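Local coordinates for protein neutral ceramidase (Pseudomonas aeruginosa, PDB 2ZWS) that hydrolyses the N-acyl linkage of ceramides to release sphingosine and a free fatty acid, and also runs the reverse synthesis, using a zinc ion, at residues A[13-18]-A[213-218]; A[36-41]-A[220-225]; A[252-257]-A[273-278]; A[267-272]-A[580-585]. All blocks are in the same frame, centred on the assembly; numbering follows the deposited sequence.

Contact 1 of 4, residues A[13-18]-A[213-218]; sequences DITGEA and HLISPD
Ile215 reaches the 13-18 loop with its two methyls, CG2 and CD1, and all the close approaches in this contact are made by that one residue. From CB, which is directed at the loop, two branches diverge. CG2 comes up to the methyl of Thr15, with Ile215 CG2 and Thr15 CG2 4.2 Å apart. The longer branch runs extended through CG1, which carries CD1 to the loop backbone. There the terminal methyl touches four consecutive residues, Thr15 to Ala18: Thr15 CG2 lies 3.8 Å from Ile215 CD1, Ala18 CA 3.9 Å from it, and the carbonyl oxygens of Gly16 and Glu17 are at similar range.

With chi1 at -51° Thr15 turns CG2 to Ile215 and OG1 to Asp13 OD1 (2.7 Å); OG1 is also bonded to Gln40 N. Asp13 OD1 also accepts from Thr15 N, 2.9 Å, closing an Asx turn. The hydroxyl comes on the syn side, 18° out of the carboxylate plane, the amide on the anti side, 29° out. Asp13 OD2 forms a salt bridge with Arg39.

The loop after strand 5-13 thus packs on strand 214-215, the end strand of its sheet, next to strand 32-36. No hydrogen bond joins the two segments, and cohesion rests on dispersion between buried atoms, while Asp13, the Thr15 hydroxyl and Glu17 (OE1 to Thr122, O to Thr33) find their polar partners elsewhere.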
loop_
_atom_site.group_PDB
_atom_site.type_symbol
_atom_site.label_atom_id
_atom_site.label_comp_id
_atom_site.label_asym_id
_atom_site.label_seq_id
_atom_site.Cartn_x
_atom_site.Cartn_y
_atom_site.Cartn_z
ATOM N N ASP A 13 4.188 9.675 -7.651
ATOM C CA ASP A 13 4.699 9.754 -6.287
ATOM C C ASP A 13 3.561 10.106 -5.310
ATOM O O ASP A 13 2.836 11.097 -5.539
ATOM C CB ASP A 13 5.748 10.863 -6.322
ATOM C CG ASP A 13 6.521 11.036 -5.014
ATOM O OD1 ASP A 13 6.210 10.393 -3.983
ATOM O OD2 ASP A 13 7.488 11.849 -5.029
ATOM N N ILE A 14 3.365 9.277 -4.268
ATOM C CA ILE A 14 2.356 9.527 -3.244
ATOM C C ILE A 14 3.026 9.609 -1.857
ATOM O O ILE A 14 2.365 9.422 -0.813
ATOM C CB ILE A 14 1.260 8.443 -3.217
ATOM C CG1 ILE A 14 1.871 7.025 -3.149
ATOM C CG2 ILE A 14 0.347 8.546 -4.406
ATOM C CD1 ILE A 14 0.808 5.884 -2.928
ATOM N N THR A 15 4.332 9.901 -1.837
ATOM C CA THR A 15 5.079 9.939 -0.559
ATOM C C THR A 15 4.597 11.121 0.285
ATOM O O THR A 15 4.516 12.255 -0.202
ATOM C CB THR A 15 6.584 10.112 -0.807
ATOM O OG1 THR A 15 7.038 9.130 -1.756
ATOM C CG2 THR A 15 7.372 9.936 0.505
ATOM N N GLY A 16 4.321 10.867 1.547
ATOM C CA GLY A 16 3.837 11.893 2.439
ATOM C C GLY A 16 4.944 12.475 3.302
ATOM O O GLY A 16 6.106 12.466 2.932
ATOM N N GLU A 17 4.572 12.956 4.484
ATOM C CA GLU A 17 5.488 13.764 5.312
ATOM C C GLU A 17 6.627 12.915 5.861
ATOM O O GLU A 17 6.383 11.910 6.549
ATOM C CB GLU A 17 4.669 14.407 6.443
ATOM C CG GLU A 17 3.687 15.479 5.910
ATOM C CD GLU A 17 2.542 15.784 6.856
ATOM O OE1 GLU A 17 1.598 14.964 7.003
ATOM O OE2 GLU A 17 2.604 16.862 7.468
ATOM N N ALA A 18 7.869 13.288 5.549
ATOM C CA ALA A 18 9.053 12.447 5.831
ATOM C C ALA A 18 9.700 12.628 7.199
ATOM O O ALA A 18 10.627 11.900 7.561
ATOM C CB ALA A 18 10.099 12.630 4.742
ATOM N N HIS A 213 12.285 4.052 11.083
ATOM C CA HIS A 213 11.651 5.357 10.945
ATOM C C HIS A 213 11.738 5.908 9.533
ATOM O O HIS A 213 11.216 6.997 9.260
ATOM C CB HIS A 213 12.261 6.326 11.952
ATOM C CG HIS A 213 11.960 5.976 13.380
ATOM N ND1 HIS A 213 12.799 5.202 14.150
ATOM C CD2 HIS A 213 10.931 6.327 14.182
ATOM C CE1 HIS A 213 12.282 5.067 15.363
ATOM N NE2 HIS A 213 11.149 5.738 15.408
ATOM N N LEU A 214 12.372 5.161 8.622
ATOM C CA LEU A 214 12.478 5.627 7.240
ATOM C C LEU A 214 11.280 5.173 6.417
ATOM O O LEU A 214 10.846 4.023 6.526
ATOM C CB LEU A 214 13.732 5.069 6.578
ATOM C CG LEU A 214 15.066 5.452 7.235
ATOM C CD1 LEU A 214 16.210 4.902 6.381
ATOM C CD2 LEU A 214 15.219 6.964 7.449
ATOM N N ILE A 215 10.754 6.075 5.591
ATOM C CA ILE A 215 9.675 5.709 4.677
ATOM C C ILE A 215 10.149 4.627 3.747
ATOM O O ILE A 215 11.244 4.695 3.180
ATOM C CB ILE A 215 9.172 6.935 3.887
ATOM C CG1 ILE A 215 8.422 7.853 4.846
ATOM C CG2 ILE A 215 8.291 6.497 2.716
ATOM C CD1 ILE A 215 7.870 9.144 4.215
ATOM N N SER A 216 9.312 3.598 3.596
ATOM C CA SER A 216 9.673 2.503 2.708
ATOM C C SER A 216 8.412 1.791 2.223
ATOM O O SER A 216 7.451 1.641 2.975
ATOM C CB SER A 216 10.546 1.483 3.451
ATOM O OG SER A 216 10.729 0.305 2.677
ATOM N N PRO A 217 8.424 1.350 0.964
ATOM C CA PRO A 217 7.345 0.527 0.431
ATOM C C PRO A 217 7.542 -0.972 0.738
ATOM O O PRO A 217 6.758 -1.803 0.246
ATOM C CB PRO A 217 7.444 0.793 -1.069
ATOM C CG PRO A 217 8.948 0.924 -1.309
ATOM C CD PRO A 217 9.439 1.649 -0.065
ATOM N N ASP A 218 8.562 -1.293 1.542
ATOM C CA ASP A 218 8.715 -2.632 2.140
ATOM C C ASP A 218 8.909 -3.715 1.097
ATOM O O ASP A 218 9.386 -3.419 0.006
ATOM C CB ASP A 218 7.549 -2.913 3.097
ATOM C CG ASP A 218 7.905 -3.904 4.204
ATOM O OD1 ASP A 218 7.855 -5.140 3.963
ATOM O OD2 ASP A 218 8.223 -3.446 5.326
#

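Contact 2 of 4, residues A[36-41]-A[220-225]; sequences IHMRQW and KGYASY. With MG (magnesium ion), chain C.
In the conformer described, Met38 lays its sulfur over one face of the Tyr225 ring, and these two residues, with a smaller share from Tyr222, bury most of the surface between loop 36-41 and segment 220-225 of helix 218-231. Met38 SD stands 3.9 Å from the centroid of the Tyr225 ring and only 15° off the ring normal, a Met-aromatic contact made over the face; the closest single pair is Met38 SD to Tyr225 CG, 3.8 Å. The methionine bends at chi3 (-55°), and this turn places its methyl against the helix backbone instead of over the ring. Met38 CE thus lies 4.0 Å from both Gly221 O and Tyr222 CA. Gly221, without a side chain, presents its backbone to that methyl.

Tyr225 OH hydrogen-bonds Asp581, a magnesium-site residue, which fixes the far end of the ring that carries the sulfur. Just before Met38, His37 binds the magnesium ion through its carbonyl, His37 O to the metal measuring 2.2 Å.

Helix 218-231 thereby packs on the linker between strands 32-36 and 41-49. Strand 214-215 comes just before the helix, two residues away, and bonds the linker backbone at His37 and Met38, while helix 265-286 lies against Tyr222.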
loop_
_atom_site.group_PDB
_atom_site.type_symbol
_atom_site.label_atom_id
_atom_site.label_comp_id
_atom_site.label_asym_id
_atom_site.label_seq_id
_atom_site.Cartn_x
_atom_site.Cartn_y
_atom_site.Cartn_z
ATOM N N ILE A 36 13.620 9.009 4.345
ATOM C CA ILE A 36 13.115 8.162 3.274
ATOM C C ILE A 36 14.157 7.133 2.928
ATOM O O ILE A 36 15.326 7.471 2.749
ATOM C CB ILE A 36 12.820 9.011 2.003
ATOM C CG1 ILE A 36 11.686 10.008 2.302
ATOM C CG2 ILE A 36 12.550 8.118 0.768
ATOM C CD1 ILE A 36 11.481 11.016 1.212
ATOM N N HIS A 37 13.741 5.865 2.882
ATOM C CA HIS A 37 14.571 4.870 2.219
ATOM C C HIS A 37 14.229 4.798 0.724
ATOM O O HIS A 37 15.084 5.027 -0.127
ATOM C CB HIS A 37 14.470 3.500 2.867
ATOM C CG HIS A 37 15.357 2.493 2.208
ATOM N ND1 HIS A 37 15.181 1.132 2.337
ATOM C CD2 HIS A 37 16.437 2.659 1.399
ATOM C CE1 HIS A 37 16.114 0.503 1.639
ATOM N NE2 HIS A 37 16.889 1.407 1.059
ATOM N N MET A 38 12.968 4.481 0.425
ATOM C CA MET A 38 12.465 4.552 -0.937
ATOM C C MET A 38 11.103 5.241 -0.904
ATOM O O MET A 38 10.397 5.195 0.116
ATOM C CB MET A 38 12.378 3.157 -1.601
ATOM C CG MET A 38 13.735 2.446 -1.847
ATOM S SD MET A 38 13.777 1.174 -3.169
ATOM C CE MET A 38 12.439 0.098 -2.647
ATOM N N ARG A 39 10.750 5.897 -2.013
ATOM C CA ARG A 39 9.477 6.600 -2.069
ATOM C C ARG A 39 8.307 5.626 -2.240
ATOM O O ARG A 39 8.494 4.444 -2.566
ATOM C CB ARG A 39 9.473 7.643 -3.190
ATOM C CG ARG A 39 10.302 8.885 -2.796
ATOM C CD ARG A 39 10.089 10.102 -3.761
ATOM N NE ARG A 39 10.804 11.244 -3.171
ATOM C CZ ARG A 39 10.241 12.314 -2.606
ATOM N NH1 ARG A 39 8.930 12.531 -2.664
ATOM N NH2 ARG A 39 11.025 13.211 -2.013
ATOM N N GLN A 40 7.107 6.157 -2.016
ATOM C CA GLN A 40 5.853 5.449 -2.209
ATOM C C GLN A 40 5.218 5.884 -3.524
ATOM O O GLN A 40 5.181 7.097 -3.834
ATOM C CB GLN A 40 4.902 5.821 -1.066
ATOM C CG GLN A 40 5.445 5.433 0.321
ATOM C CD GLN A 40 4.581 5.993 1.420
ATOM O OE1 GLN A 40 3.688 5.310 1.920
ATOM N NE2 GLN A 40 4.780 7.225 1.746
ATOM N N TRP A 41 4.680 4.916 -4.275
ATOM C CA TRP A 41 4.130 5.190 -5.617
ATOM C C TRP A 41 2.733 4.613 -5.761
ATOM O O TRP A 41 2.362 3.594 -5.095
ATOM C CB TRP A 41 5.026 4.562 -6.714
ATOM C CG TRP A 41 6.436 5.098 -6.596
ATOM C CD1 TRP A 41 7.468 4.573 -5.863
ATOM C CD2 TRP A 41 6.943 6.292 -7.216
ATOM N NE1 TRP A 41 8.590 5.375 -5.981
ATOM C CE2 TRP A 41 8.290 6.441 -6.800
ATOM C CE3 TRP A 41 6.385 7.250 -8.064
ATOM C CZ2 TRP A 41 9.082 7.505 -7.218
ATOM C CZ3 TRP A 41 7.172 8.309 -8.481
ATOM C CH2 TRP A 41 8.504 8.438 -8.051
ATOM N N LYS A 220 7.073 -5.687 -0.913
ATOM C CA LYS A 220 6.407 -5.588 -2.226
ATOM C C LYS A 220 6.928 -4.419 -3.022
ATOM O O LYS A 220 7.113 -4.509 -4.230
ATOM C CB LYS A 220 4.885 -5.522 -2.050
ATOM C CG LYS A 220 4.310 -6.923 -1.603
ATOM C CD LYS A 220 2.794 -6.926 -1.678
ATOM C CE LYS A 220 2.235 -8.350 -1.400
ATOM N NZ LYS A 220 2.622 -9.306 -2.490
ATOM N N GLY A 221 7.251 -3.339 -2.324
ATOM C CA GLY A 221 7.851 -2.183 -2.982
ATOM C C GLY A 221 9.231 -2.502 -3.533
ATOM O O GLY A 221 9.605 -1.964 -4.602
ATOM N N TYR A 222 10.013 -3.318 -2.822
ATOM C CA TYR A 222 11.316 -3.722 -3.353
ATOM C C TYR A 222 11.136 -4.597 -4.601
ATOM O O TYR A 222 11.840 -4.435 -5.594
ATOM C CB TYR A 222 12.179 -4.489 -2.335
ATOM C CG TYR A 222 13.506 -4.788 -2.999
ATOM C CD1 TYR A 222 13.758 -6.043 -3.554
ATOM C CD2 TYR A 222 14.470 -3.783 -3.162
ATOM C CE1 TYR A 222 14.942 -6.312 -4.220
ATOM C CE2 TYR A 222 15.673 -4.031 -3.831
ATOM C CZ TYR A 222 15.893 -5.302 -4.362
ATOM O OH TYR A 222 17.057 -5.581 -5.022
ATOM N N ALA A 223 10.168 -5.509 -4.565
ATOM C CA ALA A 223 9.897 -6.315 -5.768
ATOM C C ALA A 223 9.596 -5.442 -6.993
ATOM O O ALA A 223 10.131 -5.699 -8.083
ATOM C CB ALA A 223 8.752 -7.270 -5.481
ATOM N N SER A 224 8.741 -4.425 -6.829
ATOM C CA SER A 224 8.418 -3.522 -7.944
ATOM C C SER A 224 9.674 -2.789 -8.411
ATOM O O SER A 224 9.959 -2.684 -9.627
ATOM C CB SER A 224 7.391 -2.468 -7.546
ATOM O OG SER A 224 6.141 -3.055 -7.188
ATOM N N TYR A 225 10.430 -2.254 -7.450
ATOM C CA TYR A 225 11.617 -1.463 -7.774
ATOM C C TYR A 225 12.622 -2.378 -8.464
ATOM O O TYR A 225 13.214 -1.988 -9.475
ATOM C CB TYR A 225 12.252 -0.938 -6.493
ATOM C CG TYR A 225 13.561 -0.214 -6.695
ATOM C CD1 TYR A 225 14.779 -0.854 -6.461
ATOM C CD2 TYR A 225 13.579 1.133 -7.113
ATOM C CE1 TYR A 225 15.986 -0.163 -6.639
ATOM C CE2 TYR A 225 14.772 1.810 -7.279
ATOM C CZ TYR A 225 15.964 1.143 -7.063
ATOM O OH TYR A 225 17.172 1.811 -7.204
HETATM MG MG MG C . 16.806 5.839 -1.223
HETATM O O HOH W 1 16.551 7.983 0.109
#

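Contact 3 of 4, residues A[252-257]-A[273-278]; sequences NLNLKP and GLRQFA
Arg275 extends its guanidinium into the curve of loop 252-257, where four residues lie around the two terminal nitrogens. Lys256 CG is the nearest, 3.5 Å from Arg275 NH2 and in the guanidinium plane at its edge. Asn252 ND2 also comes in near that plane, 3.8 Å from Arg275 NH1. The carbonyl of Leu253 and Asn254 OD1 approach obliquely at longer range, and the Asn254 amide is turned 85° from the guanidinium.

No direct hydrogen bond crosses between the segments; a water makes the link. It lies in the guanidinium plane and accepts from Arg275 NH2 at 3.2 Å, while donating to Leu253 O (2.6 Å) and accepting from Leu255 N (3.0 Å). An Asx turn shapes the loop at Asn254 to Lys256: Lys256 N donates to Asn254 OD1 over 3.1 Å, at an N-H...O angle of 161°.

Farther out, the arginine chain is extended from CG to NE, which carries the guanidinium out to the loop. Glu271, one turn earlier, forms a salt bridge with Arg275 NE, and Asn155 O accepts from both Arg275 NH1 and Asn252 ND2, tying the two side chains to a third part of the chain.

This surface contact folds the loop following strand 249-251 back over helix 265-286, the helix that the same loop leads into; Leu274 and Phe277 of the same helix pack on helix 218-231.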
loop_
_atom_site.group_PDB
_atom_site.type_symbol
_atom_site.label_atom_id
_atom_site.label_comp_id
_atom_site.label_asym_id
_atom_site.label_seq_id
_atom_site.Cartn_x
_atom_site.Cartn_y
_atom_site.Cartn_z
ATOM N N ASN A 252 8.140 -14.920 5.675
ATOM C CA ASN A 252 8.890 -16.021 6.252
ATOM C C ASN A 252 10.175 -15.490 6.890
ATOM O O ASN A 252 10.681 -14.432 6.486
ATOM C CB ASN A 252 9.246 -16.999 5.147
ATOM C CG ASN A 252 9.815 -18.318 5.671
ATOM O OD1 ASN A 252 9.665 -18.679 6.862
ATOM N ND2 ASN A 252 10.518 -19.019 4.798
ATOM N N LEU A 253 10.700 -16.212 7.888
ATOM C CA LEU A 253 12.041 -15.939 8.400
ATOM C C LEU A 253 13.082 -15.965 7.295
ATOM O O LEU A 253 12.990 -16.770 6.358
ATOM C CB LEU A 253 12.418 -16.947 9.490
ATOM C CG LEU A 253 11.594 -16.916 10.759
ATOM C CD1 LEU A 253 12.090 -18.055 11.651
ATOM C CD2 LEU A 253 11.644 -15.562 11.470
ATOM N N ASN A 254 14.069 -15.075 7.393
ATOM C CA ASN A 254 15.148 -15.050 6.412
ATOM C C ASN A 254 16.356 -15.817 6.928
ATOM O O ASN A 254 17.158 -15.298 7.717
ATOM C CB ASN A 254 15.551 -13.620 6.077
ATOM C CG ASN A 254 16.733 -13.554 5.146
ATOM O OD1 ASN A 254 17.142 -14.559 4.541
ATOM N ND2 ASN A 254 17.286 -12.353 5.000
ATOM N N LEU A 255 16.452 -17.077 6.515
ATOM C CA LEU A 255 17.535 -17.950 6.968
ATOM C C LEU A 255 18.551 -18.208 5.860
ATOM O O LEU A 255 19.271 -19.199 5.889
ATOM C CB LEU A 255 16.967 -19.257 7.537
ATOM C CG LEU A 255 16.005 -19.054 8.721
ATOM C CD1 LEU A 255 15.463 -20.415 9.203
ATOM C CD2 LEU A 255 16.642 -18.287 9.890
ATOM N N LYS A 256 18.653 -17.279 4.908
ATOM C CA LYS A 256 19.676 -17.343 3.880
ATOM C C LYS A 256 21.076 -17.359 4.515
ATOM O O LYS A 256 21.267 -16.776 5.585
ATOM C CB LYS A 256 19.559 -16.116 2.975
ATOM C CG LYS A 256 18.433 -16.206 1.962
ATOM C CD LYS A 256 18.767 -17.200 0.837
ATOM C CE LYS A 256 19.712 -16.601 -0.195
ATOM N NZ LYS A 256 19.959 -17.562 -1.292
ATOM N N PRO A 257 22.045 -18.039 3.871
ATOM C CA PRO A 257 23.390 -18.185 4.439
ATOM C C PRO A 257 23.981 -16.875 4.951
ATOM O O PRO A 257 23.853 -15.816 4.299
ATOM C CB PRO A 257 24.210 -18.730 3.263
ATOM C CG PRO A 257 23.216 -19.496 2.453
ATOM C CD PRO A 257 21.938 -18.703 2.555
ATOM N N GLY A 273 11.262 -9.495 -0.871
ATOM C CA GLY A 273 10.935 -8.897 -2.165
ATOM C C GLY A 273 11.463 -9.693 -3.333
ATOM O O GLY A 273 10.747 -9.928 -4.314
ATOM N N LEU A 274 12.711 -10.114 -3.237
ATOM C CA LEU A 274 13.305 -10.904 -4.326
ATOM C C LEU A 274 12.599 -12.237 -4.522
ATOM O O LEU A 274 12.455 -12.688 -5.661
ATOM C CB LEU A 274 14.791 -11.146 -4.099
ATOM C CG LEU A 274 15.666 -9.921 -4.358
ATOM C CD1 LEU A 274 17.093 -10.218 -3.925
ATOM C CD2 LEU A 274 15.631 -9.486 -5.817
ATOM N N ARG A 275 12.164 -12.871 -3.433
ATOM C CA ARG A 275 11.451 -14.152 -3.562
ATOM C C ARG A 275 10.152 -13.984 -4.346
ATOM O O ARG A 275 9.844 -14.778 -5.245
ATOM C CB ARG A 275 11.191 -14.779 -2.191
ATOM C CG ARG A 275 12.476 -15.267 -1.541
ATOM C CD ARG A 275 12.243 -15.811 -0.164
ATOM N NE ARG A 275 13.533 -16.041 0.486
ATOM C CZ ARG A 275 13.713 -16.558 1.697
ATOM N NH1 ARG A 275 12.677 -16.935 2.446
ATOM N NH2 ARG A 275 14.954 -16.684 2.168
ATOM N N GLN A 276 9.460 -12.878 -4.086
ATOM C CA GLN A 276 8.210 -12.570 -4.818
ATOM C C GLN A 276 8.509 -12.218 -6.255
ATOM O O GLN A 276 7.838 -12.700 -7.169
ATOM C CB GLN A 276 7.443 -11.424 -4.157
ATOM C CG GLN A 276 6.922 -11.820 -2.781
ATOM C CD GLN A 276 6.305 -10.659 -2.075
ATOM O OE1 GLN A 276 5.157 -10.336 -2.324
ATOM N NE2 GLN A 276 7.068 -10.000 -1.212
ATOM N N PHE A 277 9.509 -11.362 -6.453
ATOM C CA PHE A 277 9.907 -10.976 -7.790
ATOM C C PHE A 277 10.229 -12.209 -8.638
ATOM O O PHE A 277 9.794 -12.303 -9.793
ATOM C CB PHE A 277 11.146 -10.070 -7.790
ATOM C CG PHE A 277 11.779 -9.998 -9.142
ATOM C CD1 PHE A 277 11.203 -9.232 -10.142
ATOM C CD2 PHE A 277 12.865 -10.796 -9.451
ATOM C CE1 PHE A 277 11.735 -9.226 -11.459
ATOM C CE2 PHE A 277 13.408 -10.797 -10.736
ATOM C CZ PHE A 277 12.837 -10.025 -11.749
ATOM N N ALA A 278 11.015 -13.138 -8.081
ATOM C CA ALA A 278 11.529 -14.244 -8.894
ATOM C C ALA A 278 10.366 -15.085 -9.420
ATOM O O ALA A 278 10.341 -15.480 -10.584
ATOM C CB ALA A 278 12.530 -15.072 -8.137
HETATM O O HOH W 2 14.324 -18.323 4.804
#

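Contact 4 of 4, residues A[267-272]-A[580-585]; sequences DNTREI and NDWDTQ. With MG (magnesium ion), chain C.
Trp582 and Arg270 carry the van der Waals part of this contact, with Thr269 beside them. In the conformer described, the arginine chain passes over the indole: its CG lies 4.1 Å above one face, offset toward the rim, and Arg270 CB is 3.7 Å from Trp582 CZ2. Thr269 comes from another direction, its methyl at the ring edge, with Thr269 CG2 4.0 Å from Trp582 CZ3. Trp582 CG is anti to the backbone N (chi1 179°), which directs the indole out of its turn toward the helix.

The polar link is made by a water. It sits in the plane of both flat groups, at the edge of each, and accepts from Arg270 NH2 at 2.7 Å and from Trp582 NE1 at 2.9 Å. Arg270 NH2 and Trp582 NE1 themselves approach to 3.6 Å without a hydrogen bond, and the guanidinium and indole planes, 77° apart, are not stacked.

Metal coordination belongs to the 580-585 side. A type I turn from Asp581 to Thr584 presents Asp581 O and Thr584 O to the magnesium ion, with Thr584 OG1 at 2.5 Å from the metal; His37 O adds a ligand from the N-terminal region, and Asp579 also belongs to the site.

The tryptophan thus projects from a turn whose carbonyls bind the magnesium ion, joining the N-terminal and C-terminal family regions by apolar overlap and a water that accepts an N-H from each segment.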
loop_
_atom_site.group_PDB
_atom_site.type_symbol
_atom_site.label_atom_id
_atom_site.label_comp_id
_atom_site.label_asym_id
_atom_site.label_seq_id
_atom_site.Cartn_x
_atom_site.Cartn_y
_atom_site.Cartn_z
ATOM N N ASP A 267 17.996 -6.155 4.741
ATOM C CA ASP A 267 18.306 -7.433 4.079
ATOM C C ASP A 267 17.030 -8.275 3.942
ATOM O O ASP A 267 16.808 -8.905 2.890
ATOM C CB ASP A 267 19.326 -8.255 4.886
ATOM C CG ASP A 267 20.736 -7.682 4.849
ATOM O OD1 ASP A 267 21.017 -6.768 4.041
ATOM O OD2 ASP A 267 21.588 -8.172 5.626
ATOM N N ASN A 268 16.228 -8.308 5.006
ATOM C CA ASN A 268 14.970 -9.101 5.019
ATOM C C ASN A 268 13.988 -8.576 3.971
ATOM O O ASN A 268 13.359 -9.347 3.254
ATOM C CB ASN A 268 14.285 -9.086 6.385
ATOM C CG ASN A 268 15.119 -9.730 7.494
ATOM O OD1 ASN A 268 14.797 -9.559 8.692
ATOM N ND2 ASN A 268 16.135 -10.500 7.131
ATOM N N THR A 269 13.862 -7.252 3.899
ATOM C CA THR A 269 12.976 -6.598 2.929
ATOM C C THR A 269 13.378 -6.963 1.500
ATOM O O THR A 269 12.529 -7.331 0.667
ATOM C CB THR A 269 13.010 -5.053 3.122
ATOM O OG1 THR A 269 12.497 -4.723 4.416
ATOM C CG2 THR A 269 12.167 -4.360 2.075
ATOM N N ARG A 270 14.677 -6.871 1.240
ATOM C CA ARG A 270 15.226 -7.201 -0.076
ATOM C C ARG A 270 15.014 -8.686 -0.413
ATOM O O ARG A 270 14.608 -9.020 -1.511
ATOM C CB ARG A 270 16.720 -6.840 -0.119
ATOM C CG ARG A 270 17.339 -6.904 -1.514
ATOM C CD ARG A 270 18.769 -6.364 -1.515
ATOM N NE ARG A 270 19.401 -6.531 -2.824
ATOM C CZ ARG A 270 20.504 -5.898 -3.225
ATOM N NH1 ARG A 270 20.983 -6.125 -4.437
ATOM N NH2 ARG A 270 21.129 -5.034 -2.430
ATOM N N GLU A 271 15.285 -9.562 0.548
ATOM C CA GLU A 271 15.171 -10.997 0.318
ATOM C C GLU A 271 13.737 -11.435 0.045
ATOM O O GLU A 271 13.500 -12.176 -0.901
ATOM C CB GLU A 271 15.744 -11.767 1.500
ATOM C CG GLU A 271 15.642 -13.300 1.384
ATOM C CD GLU A 271 16.378 -13.900 0.187
ATOM O OE1 GLU A 271 17.270 -13.256 -0.412
ATOM O OE2 GLU A 271 16.065 -15.066 -0.151
ATOM N N ILE A 272 12.798 -10.996 0.875
ATOM C CA ILE A 272 11.379 -11.374 0.687
ATOM C C ILE A 272 10.842 -10.731 -0.589
ATOM O O ILE A 272 10.068 -11.339 -1.338
ATOM C CB ILE A 272 10.520 -11.049 1.958
ATOM C CG1 ILE A 272 11.064 -11.802 3.181
ATOM C CG2 ILE A 272 8.995 -11.328 1.748
ATOM C CD1 ILE A 272 11.131 -13.364 2.995
ATOM N N ASN A 580 14.729 7.924 -4.222
ATOM C CA ASN A 580 13.903 6.752 -4.427
ATOM C C ASN A 580 14.696 5.456 -4.405
ATOM O O ASN A 580 14.143 4.388 -4.123
ATOM C CB ASN A 580 13.164 6.818 -5.754
ATOM C CG ASN A 580 12.152 5.721 -5.892
ATOM O OD1 ASN A 580 11.338 5.493 -4.989
ATOM N ND2 ASN A 580 12.199 5.019 -7.022
ATOM N N ASP A 581 15.992 5.536 -4.705
ATOM C CA ASP A 581 16.752 4.318 -4.962
ATOM C C ASP A 581 17.061 3.503 -3.693
ATOM O O ASP A 581 17.304 4.065 -2.630
ATOM C CB ASP A 581 17.996 4.654 -5.753
ATOM C CG ASP A 581 17.645 5.071 -7.164
ATOM O OD1 ASP A 581 16.979 4.262 -7.859
ATOM O OD2 ASP A 581 17.974 6.219 -7.562
ATOM N N TRP A 582 17.077 2.178 -3.825
ATOM C CA TRP A 582 17.427 1.294 -2.712
ATOM C C TRP A 582 18.788 1.633 -2.087
ATOM O O TRP A 582 18.931 1.532 -0.867
ATOM C CB TRP A 582 17.459 -0.163 -3.206
ATOM C CG TRP A 582 17.824 -1.128 -2.155
ATOM C CD1 TRP A 582 19.061 -1.672 -1.946
ATOM C CD2 TRP A 582 16.957 -1.682 -1.160
ATOM N NE1 TRP A 582 19.013 -2.524 -0.869
ATOM C CE2 TRP A 582 17.740 -2.558 -0.376
ATOM C CE3 TRP A 582 15.593 -1.530 -0.858
ATOM C CZ2 TRP A 582 17.223 -3.257 0.709
ATOM C CZ3 TRP A 582 15.063 -2.259 0.238
ATOM C CH2 TRP A 582 15.888 -3.102 1.000
ATOM N N ASP A 583 19.758 2.034 -2.923
ATOM C CA ASP A 583 21.144 2.234 -2.471
ATOM C C ASP A 583 21.335 3.533 -1.691
ATOM O O ASP A 583 22.411 3.756 -1.140
ATOM C CB ASP A 583 22.135 2.223 -3.628
ATOM C CG ASP A 583 22.229 0.889 -4.297
ATOM O OD1 ASP A 583 22.019 -0.141 -3.625
ATOM O OD2 ASP A 583 22.524 0.884 -5.512
ATOM N N THR A 584 20.314 4.395 -1.660
ATOM C CA THR A 584 20.426 5.694 -0.949
ATOM C C THR A 584 19.480 5.773 0.248
ATOM O O THR A 584 18.423 5.131 0.257
ATOM C CB THR A 584 20.148 6.917 -1.867
ATOM O OG1 THR A 584 18.787 6.858 -2.324
ATOM C CG2 THR A 584 21.066 6.903 -3.047
ATOM N N GLN A 585 19.891 6.546 1.263
ATOM C CA GLN A 585 19.005 6.889 2.365
ATOM C C GLN A 585 19.107 8.366 2.663
ATOM O O GLN A 585 20.164 8.962 2.494
ATOM C CB GLN A 585 19.355 6.075 3.611
ATOM C CG GLN A 585 19.230 4.551 3.369
ATOM C CD GLN A 585 19.481 3.665 4.604
ATOM O OE1 GLN A 585 19.443 2.439 4.497
ATOM N NE2 GLN A 585 19.742 4.254 5.739
HETATM MG MG MG C . 16.806 5.839 -1.223
HETATM O O HOH W 3 21.119 -4.215 0.141
HETATM O O HOH W 1 16.551 7.983 0.109
#

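Contacts 1 and 2 are buried and apolar, one a methyl against loop backbone, the other sulfur over a ring; contact 4 is partly buried and contact 3 lies at the surface, and each of these has a water bridging an arginine to the other segment. Contacts 1 and 2 touch each other directly, and strand 214-215 of the first leads into helix 218-231 of the second. Contacts 2 and 4 share the magnesium ion and one of its waters. Contacts 3 and 4 use successive turns of helix 265-286, but only contact 4 reaches the C-terminal family region.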